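Long-range contacts in mandelate racemase/muconate lactonizing protein (Alicyclobacillus acidocaldarius LAA1, PDB 3QLD), which is of unknown function but belongs to the enolase superfamily, whose members join an N-terminal capping domain to a beta/alpha barrel: residues V138-T143 with A321-G325; R166-I172 with L191-A197. One frame throughout, in Å; residues are numbered along the deposited sequence.

Interaction 1. Residues V138-T143 with A321-G325; sequences VEVSAT and ATDLG
V140 and T322 form a single backbone bridge that lays the loop 321-325 along strand 137-144, the first strand of the enolase-type beta/alpha barrel. A321-D323 runs in parallel register with E139-S141 before the loop turns away, and the loop reaches strand 293-296 too, where T322 and D323 bond to V296. It thus spans the gap between the last barrel strand before helix 303-313 and the first.

Two backbone hydrogen bonds make the bridge. T322 N gives to E139 O at 2.9 Å, approaching in the carbonyl plane. Two residues further along the strand, S141 N gives to T322 O at 2.6 Å, with a C=O...N angle of 165°, so T322 grips E139 and S141 through its N and O. Within the loop, T322 OG1 accepts from L324 N at 3.0 Å, an ST turn, which bends the chain aside after the bridge; chi1 of -176° turns the hydroxyl toward the following residues, where L324 N reaches it, and OG1 also bonds V296 O.

A water gathers the polar side chains further along. It lies 2.7 Å from S141 OG and 2.7 Å from T143 OG1, and it donates to D323 OD1 at 2.5 Å, so the carboxylate reaches the strand through water. That same carboxylate also makes salt bridges to R167 through OD1 and to K169 through OD2, which should hold its orientation. E139 points its acid group elsewhere, to R166.

Van der Waals contacts surround the bridge. T322 CG2 comes to 3.4 Å from E139 O obliquely from one side of the carbonyl plane, and A321 CB lies over the opposite face; T322 CG2 and V138 CG2 are the apolar pair. Further along the loop, V140 CG1 packs 3.8 Å from G325 CA and also touches L324 O, a carbonyl oxygen buried here without any polar partner.

Interaction 2. Residues R166-I172 with L191-A197; sequences RRVKLKI and LAIAADA
The D196 carboxylate lies between two lysines: K171 NZ and K169 NZ stand on opposite sides of its plane. K171 makes the salt bridge, NZ to OD2 at 3.0 Å, a weak bond, the nitrogen standing well out of the carboxylate plane; its chain, bent at chi2 (-79°), runs alongside D196. K169 NZ stays 4.3 Å from OD2 and is taken up by D323 and E221, while its CG rests 3.9 Å from D196 CB. D196 OD1 accepts from N198 N.

These are neighbouring parallel strands of a right-handed beta-alpha-beta crossover in the barrel, linked by helix 178-187. The sequence K169-L170-K171 is consistent with the K-x-K pattern of the second barrel strand, as in mandelate racemase and muconate lactonizing relatives. R167, K169, K171, A192, A194 and D196 share the face toward the barrel interior, so both lysines of the pattern start out the same way; there the R167 guanidinium makes a cation-pi contact with W295 and bonds to Q218.

V168, L170, I193 and A195 occupy the other face, from which L170 and I193 reach helix 178-187. V168 CG2 meets L191 CD2 at 4.0 Å, nearly at a right angle, and I172 CD1 closes on A195 CB at 3.8 Å.

Backbone bonds alternate between the strands: V168 N to A192 O, A194 N to V168 O at 2.8 Å, L170 N to A194 O, D196 N to L170 O. At the start a water donates to R166 O and accepts from A192 N. At the far end I172 N reaches D196 O at 3.0 Å, lying 38° out of the carbonyl plane.

Overall arrangement
From the N terminus, the chain builds the capping domain and then enters the barrel on strand 137-144, the first half of interaction 1. It passes through helix 150-162 to strand 167-171, turns through helix 178-187 and comes back on strand 192-196, closing the short loop of interaction 2. Only much later, after helix 303-313, does 321-325 return to the first strand and close interaction 1, so interaction 2 is nested within it. Their centres lie about 11 Å apart, joined by strands 137-144 and 167-171, which are sheet neighbours. Interaction 2 couples successive strands; interaction 1 brings a late loop to the barrel's beginning.

Interaction 1. Residues V138-T143 with A321-G325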
ATOM      1  N   VAL A 138      30.934  -6.940  -6.758  1.00 32.76           N
ATOM      2  CA  VAL A 138      29.676  -7.601  -7.112  1.00 32.67           C
ATOM      3  C   VAL A 138      29.571  -7.726  -8.616  1.00 31.78           C
ATOM      4  O   VAL A 138      30.034  -6.834  -9.361  1.00 34.16           O
ATOM      5  CB  VAL A 138      28.440  -6.856  -6.524  1.00 30.56           C
ATOM      6  CG1 VAL A 138      28.552  -6.737  -4.949  1.00 33.05           C
ATOM      7  CG2 VAL A 138      28.357  -5.474  -7.126  1.00 32.64           C
ATOM      8  N   GLU A 139      28.983  -8.827  -9.094  1.00 31.52           N
ATOM      9  CA  GLU A 139      28.803  -8.973 -10.521  1.00 31.57           C
ATOM     10  C   GLU A 139      27.470  -8.359 -10.940  1.00 32.33           C
ATOM     11  O   GLU A 139      26.568  -8.307 -10.126  1.00 32.35           O
ATOM     12  CB  GLU A 139      28.712 -10.411 -10.940  1.00 32.92           C
ATOM     13  CG  GLU A 139      29.669 -11.394 -10.303  1.00 41.53           C
ATOM     14  CD  GLU A 139      29.404 -12.788 -10.874  1.00 46.87           C
ATOM     15  OE1 GLU A 139      28.366 -13.412 -10.510  1.00 50.80           O
ATOM     16  OE2 GLU A 139      30.213 -13.237 -11.703  1.00 49.46           O
ATOM     17  N   VAL A 140      27.337  -8.015 -12.222  1.00 31.18           N
ATOM     18  CA  VAL A 140      26.278  -7.125 -12.713  1.00 32.38           C
ATOM     19  C   VAL A 140      25.562  -7.877 -13.830  1.00 32.03           C
ATOM     20  O   VAL A 140      26.236  -8.504 -14.635  1.00 32.86           O
ATOM     21  CB  VAL A 140      26.895  -5.803 -13.274  1.00 31.88           C
ATOM     22  CG1 VAL A 140      25.800  -4.971 -13.917  1.00 33.15           C
ATOM     23  CG2 VAL A 140      27.614  -5.025 -12.177  1.00 32.99           C
ATOM     24  N   SER A 141      24.218  -7.855 -13.857  1.00 29.99           N
ATOM     25  CA  SER A 141      23.403  -8.442 -14.949  1.00 29.86           C
ATOM     26  C   SER A 141      22.920  -7.434 -15.982  1.00 30.36           C
ATOM     27  O   SER A 141      22.771  -6.269 -15.664  1.00 29.36           O
ATOM     28  CB  SER A 141      22.135  -9.090 -14.276  1.00 30.16           C
ATOM     29  OG  SER A 141      21.208  -9.682 -15.223  1.00 29.71           O
ATOM     30  N   ALA A 142      22.568  -7.890 -17.180  1.00 30.96           N
ATOM     31  CA  ALA A 142      21.909  -7.066 -18.163  1.00 33.02           C
ATOM     32  C   ALA A 142      20.479  -7.536 -18.507  1.00 32.93           C
ATOM     33  O   ALA A 142      20.242  -8.711 -18.830  1.00 32.63           O
ATOM     34  CB  ALA A 142      22.784  -7.007 -19.502  1.00 34.21           C
ATOM     35  N   THR A 143      19.516  -6.609 -18.452  1.00 33.28           N
ATOM     36  CA  THR A 143      18.131  -6.910 -18.842  1.00 33.18           C
ATOM     37  C   THR A 143      17.904  -6.640 -20.314  1.00 33.22           C
ATOM     38  O   THR A 143      18.247  -5.560 -20.817  1.00 32.09           O
ATOM     39  CB  THR A 143      17.156  -6.055 -18.019  1.00 33.75           C
ATOM     40  OG1 THR A 143      17.504  -6.220 -16.643  1.00 34.00           O
ATOM     41  CG2 THR A 143      15.690  -6.488 -18.270  1.00 36.15           C
ATOM     42  N   ALA A 321      23.977 -11.916  -9.085  1.00 29.58           N
ATOM     43  CA  ALA A 321      24.372 -10.666  -9.701  1.00 29.44           C
ATOM     44  C   ALA A 321      23.298  -9.630  -9.448  1.00 30.24           C
ATOM     45  O   ALA A 321      22.089  -9.969  -9.349  1.00 27.47           O
ATOM     46  CB  ALA A 321      24.505 -10.856 -11.219  1.00 28.22           C
ATOM     47  N   THR A 322      23.757  -8.374  -9.390  1.00 31.41           N
ATOM     48  CA  THR A 322      22.880  -7.193  -9.311  1.00 29.01           C
ATOM     49  C   THR A 322      22.431  -6.670 -10.659  1.00 28.49           C
ATOM     50  O   THR A 322      23.108  -6.861 -11.694  1.00 27.50           O
ATOM     51  CB  THR A 322      23.490  -6.084  -8.379  1.00 29.75           C
ATOM     52  OG1 THR A 322      22.552  -4.981  -8.251  1.00 26.59           O
ATOM     53  CG2 THR A 322      24.877  -5.547  -8.952  1.00 28.35           C
ATOM     54  N   ASP A 323      21.216  -6.094 -10.710  1.00 25.87           N
ATOM     55  CA  ASP A 323      20.801  -5.362 -11.878  1.00 29.24           C
ATOM     56  C   ASP A 323      21.401  -3.918 -11.910  1.00 27.14           C
ATOM     57  O   ASP A 323      21.114  -3.188 -12.823  1.00 27.73           O
ATOM     58  CB  ASP A 323      19.256  -5.243 -11.937  1.00 28.22           C
ATOM     59  CG  ASP A 323      18.555  -6.502 -12.512  1.00 33.24           C
ATOM     60  OD1 ASP A 323      19.230  -7.483 -12.925  1.00 31.67           O
ATOM     61  OD2 ASP A 323      17.296  -6.487 -12.558  1.00 32.44           O
ATOM     62  N   LEU A 324      22.110  -3.495 -10.867  1.00 27.66           N
ATOM     63  CA  LEU A 324      22.559  -2.096 -10.736  1.00 27.79           C
ATOM     64  C   LEU A 324      23.846  -2.009 -11.528  1.00 29.62           C
ATOM     65  O   LEU A 324      24.825  -2.575 -11.104  1.00 29.62           O
ATOM     66  CB  LEU A 324      22.862  -1.756  -9.274  1.00 25.40           C
ATOM     67  CG  LEU A 324      21.625  -1.711  -8.334  1.00 27.70           C
ATOM     68  CD1 LEU A 324      22.061  -1.578  -6.900  1.00 27.95           C
ATOM     69  CD2 LEU A 324      20.733  -0.509  -8.710  1.00 27.49           C
ATOM     70  N   GLY A 325      23.793  -1.363 -12.691  1.00 32.01           N
ATOM     71  CA  GLY A 325      24.896  -1.279 -13.616  1.00 33.26           C
ATOM     72  C   GLY A 325      25.512   0.107 -13.619  1.00 32.61           C
ATOM     73  O   GLY A 325      25.156   0.958 -12.813  1.00 32.07           O
TER
HETATM   74  O   HOH W   1      19.442  -7.667 -15.424  1.00 38.26           O

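Interaction 2. Residues R166-I172 with L191-A197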
ATOM      1  N   ARG A 166      27.562 -10.512 -16.372  1.00 34.97           N
ATOM      2  CA  ARG A 166      27.748 -11.877 -15.897  1.00 35.36           C
ATOM      3  C   ARG A 166      26.406 -12.628 -15.818  1.00 34.45           C
ATOM      4  O   ARG A 166      26.342 -13.806 -15.430  1.00 34.12           O
ATOM      5  CB  ARG A 166      28.472 -11.857 -14.556  1.00 36.00           C
ATOM      6  CG  ARG A 166      29.941 -11.310 -14.686  1.00 42.04           C
ATOM      7  CD  ARG A 166      30.832 -12.204 -15.613  1.00 48.98           C
ATOM      8  NE  ARG A 166      32.258 -11.946 -15.318  1.00 57.77           N
ATOM      9  CZ  ARG A 166      32.804 -12.069 -14.101  1.00 59.31           C
ATOM     10  NH1 ARG A 166      32.063 -12.465 -13.081  1.00 61.69           N
ATOM     11  NH2 ARG A 166      34.088 -11.805 -13.886  1.00 60.76           N
ATOM     12  N   ARG A 167      25.339 -11.935 -16.208  1.00 34.43           N
ATOM     13  CA  ARG A 167      23.989 -12.551 -16.284  1.00 32.55           C
ATOM     14  C   ARG A 167      23.250 -11.862 -17.361  1.00 31.27           C
ATOM     15  O   ARG A 167      23.411 -10.631 -17.540  1.00 31.14           O
ATOM     16  CB  ARG A 167      23.245 -12.387 -14.965  1.00 32.40           C
ATOM     17  CG  ARG A 167      21.976 -13.278 -14.831  1.00 32.45           C
ATOM     18  CD  ARG A 167      21.281 -13.193 -13.462  1.00 31.29           C
ATOM     19  NE  ARG A 167      20.806 -11.822 -13.195  1.00 30.63           N
ATOM     20  CZ  ARG A 167      20.638 -11.359 -11.956  1.00 31.41           C
ATOM     21  NH1 ARG A 167      20.802 -12.163 -10.924  1.00 28.56           N
ATOM     22  NH2 ARG A 167      20.236 -10.109 -11.733  1.00 31.93           N
ATOM     23  N   VAL A 168      22.393 -12.587 -18.069  1.00 28.25           N
ATOM     24  CA  VAL A 168      21.368 -11.857 -18.805  1.00 29.07           C
ATOM     25  C   VAL A 168      19.977 -12.187 -18.250  1.00 29.15           C
ATOM     26  O   VAL A 168      19.717 -13.370 -17.922  1.00 26.79           O
ATOM     27  CB  VAL A 168      21.364 -12.110 -20.360  1.00 28.95           C
ATOM     28  CG1 VAL A 168      22.656 -11.523 -21.002  1.00 30.96           C
ATOM     29  CG2 VAL A 168      21.140 -13.596 -20.710  1.00 27.35           C
ATOM     30  N   LYS A 169      19.086 -11.181 -18.214  1.00 27.66           N
ATOM     31  CA  LYS A 169      17.666 -11.426 -17.785  1.00 26.50           C
ATOM     32  C   LYS A 169      16.777 -11.063 -18.949  1.00 27.77           C
ATOM     33  O   LYS A 169      16.710  -9.889 -19.398  1.00 27.65           O
ATOM     34  CB  LYS A 169      17.305 -10.638 -16.514  1.00 27.83           C
ATOM     35  CG  LYS A 169      15.834 -10.860 -15.992  1.00 26.92           C
ATOM     36  CD  LYS A 169      15.658 -10.340 -14.577  1.00 30.52           C
ATOM     37  CE  LYS A 169      16.089  -8.866 -14.408  1.00 36.31           C
ATOM     38  NZ  LYS A 169      15.241  -8.070 -13.437  1.00 36.70           N
ATOM     39  N   LEU A 170      16.117 -12.064 -19.494  1.00 26.63           N
ATOM     40  CA  LEU A 170      15.292 -11.912 -20.622  1.00 27.02           C
ATOM     41  C   LEU A 170      13.828 -11.624 -20.245  1.00 28.40           C
ATOM     42  O   LEU A 170      13.225 -12.371 -19.464  1.00 26.18           O
ATOM     43  CB  LEU A 170      15.267 -13.228 -21.382  1.00 28.15           C
ATOM     44  CG  LEU A 170      16.638 -13.810 -21.745  1.00 32.64           C
ATOM     45  CD1 LEU A 170      16.308 -14.869 -22.781  1.00 31.90           C
ATOM     46  CD2 LEU A 170      17.459 -12.671 -22.397  1.00 35.35           C
ATOM     47  N   LYS A 171      13.235 -10.601 -20.877  1.00 26.71           N
ATOM     48  CA  LYS A 171      11.791 -10.371 -20.721  1.00 28.17           C
ATOM     49  C   LYS A 171      11.053 -11.420 -21.496  1.00 28.14           C
ATOM     50  O   LYS A 171      11.407 -11.717 -22.634  1.00 30.18           O
ATOM     51  CB  LYS A 171      11.420  -8.956 -21.203  1.00 28.55           C
ATOM     52  CG  LYS A 171      12.034  -7.891 -20.342  1.00 32.76           C
ATOM     53  CD  LYS A 171      11.244  -7.694 -19.024  1.00 39.65           C
ATOM     54  CE  LYS A 171      11.998  -6.744 -18.070  1.00 43.46           C
ATOM     55  NZ  LYS A 171      11.054  -5.889 -17.281  1.00 44.07           N
ATOM     56  N   ILE A 172      10.076 -12.066 -20.853  1.00 26.64           N
ATOM     57  CA  ILE A 172       9.312 -13.088 -21.479  1.00 24.78           C
ATOM     58  C   ILE A 172       7.788 -12.906 -21.245  1.00 27.46           C
ATOM     59  O   ILE A 172       7.384 -12.193 -20.305  1.00 25.71           O
ATOM     60  CB  ILE A 172       9.716 -14.504 -20.990  1.00 26.74           C
ATOM     61  CG1 ILE A 172       9.446 -14.656 -19.479  1.00 23.35           C
ATOM     62  CG2 ILE A 172      11.184 -14.786 -21.431  1.00 24.21           C
ATOM     63  CD1 ILE A 172       9.384 -16.160 -19.046  1.00 21.97           C
ATOM     64  N   LEU A 191      26.287 -19.461 -19.511  1.00 35.30           N
ATOM     65  CA  LEU A 191      25.883 -18.132 -19.050  1.00 33.76           C
ATOM     66  C   LEU A 191      24.732 -18.203 -18.032  1.00 32.43           C
ATOM     67  O   LEU A 191      23.766 -18.939 -18.254  1.00 30.30           O
ATOM     68  CB  LEU A 191      25.427 -17.328 -20.243  1.00 34.32           C
ATOM     69  CG  LEU A 191      24.903 -15.917 -20.045  1.00 30.97           C
ATOM     70  CD1 LEU A 191      26.013 -15.035 -19.488  1.00 30.69           C
ATOM     71  CD2 LEU A 191      24.559 -15.536 -21.380  1.00 31.01           C
ATOM     72  N   ALA A 192      24.840 -17.457 -16.916  1.00 31.46           N
ATOM     73  CA  ALA A 192      23.665 -17.342 -16.016  1.00 30.49           C
ATOM     74  C   ALA A 192      22.570 -16.606 -16.831  1.00 30.38           C
ATOM     75  O   ALA A 192      22.792 -15.467 -17.298  1.00 29.76           O
ATOM     76  CB  ALA A 192      24.075 -16.597 -14.728  1.00 30.52           C
ATOM     77  N   ILE A 193      21.420 -17.262 -17.066  1.00 28.97           N
ATOM     78  CA  ILE A 193      20.256 -16.653 -17.743  1.00 28.31           C
ATOM     79  C   ILE A 193      19.084 -16.599 -16.728  1.00 28.18           C
ATOM     80  O   ILE A 193      18.770 -17.637 -16.105  1.00 25.02           O
ATOM     81  CB  ILE A 193      19.810 -17.513 -18.940  1.00 27.89           C
ATOM     82  CG1 ILE A 193      20.968 -17.786 -19.953  1.00 30.01           C
ATOM     83  CG2 ILE A 193      18.597 -16.942 -19.661  1.00 27.78           C
ATOM     84  CD1 ILE A 193      20.520 -18.616 -21.130  1.00 29.08           C
ATOM     85  N   ALA A 194      18.453 -15.434 -16.576  1.00 25.41           N
ATOM     86  CA  ALA A 194      17.181 -15.362 -15.789  1.00 25.97           C
ATOM     87  C   ALA A 194      16.068 -14.864 -16.690  1.00 27.42           C
ATOM     88  O   ALA A 194      16.297 -14.448 -17.880  1.00 26.73           O
ATOM     89  CB  ALA A 194      17.340 -14.491 -14.502  1.00 24.36           C
ATOM     90  N   ALA A 195      14.817 -14.959 -16.211  1.00 26.67           N
ATOM     91  CA  ALA A 195      13.723 -14.498 -17.060  1.00 26.17           C
ATOM     92  C   ALA A 195      12.773 -13.617 -16.230  1.00 27.21           C
ATOM     93  O   ALA A 195      12.598 -13.850 -15.035  1.00 26.52           O
ATOM     94  CB  ALA A 195      12.929 -15.646 -17.701  1.00 27.78           C
ATOM     95  N   ASP A 196      12.192 -12.602 -16.877  1.00 26.65           N
ATOM     96  CA  ASP A 196      11.291 -11.740 -16.128  1.00 26.66           C
ATOM     97  C   ASP A 196       9.972 -11.685 -16.868  1.00 25.50           C
ATOM     98  O   ASP A 196       9.882 -11.245 -18.000  1.00 25.51           O
ATOM     99  CB  ASP A 196      11.930 -10.372 -15.914  1.00 27.79           C
ATOM    100  CG  ASP A 196      10.964  -9.363 -15.321  1.00 32.49           C
ATOM    101  OD1 ASP A 196       9.858  -9.724 -14.814  1.00 33.41           O
ATOM    102  OD2 ASP A 196      11.362  -8.200 -15.317  1.00 36.70           O
ATOM    103  N   ALA A 197       8.950 -12.225 -16.232  1.00 24.88           N
ATOM    104  CA  ALA A 197       7.660 -12.356 -16.861  1.00 23.97           C
ATOM    105  C   ALA A 197       6.761 -11.129 -16.670  1.00 23.58           C
ATOM    106  O   ALA A 197       5.732 -11.041 -17.363  1.00 24.81           O
ATOM    107  CB  ALA A 197       6.925 -13.608 -16.333  1.00 23.25           C
TER
HETATM  108  O   HOH W   2      27.374 -16.259 -16.368  1.00 31.15           O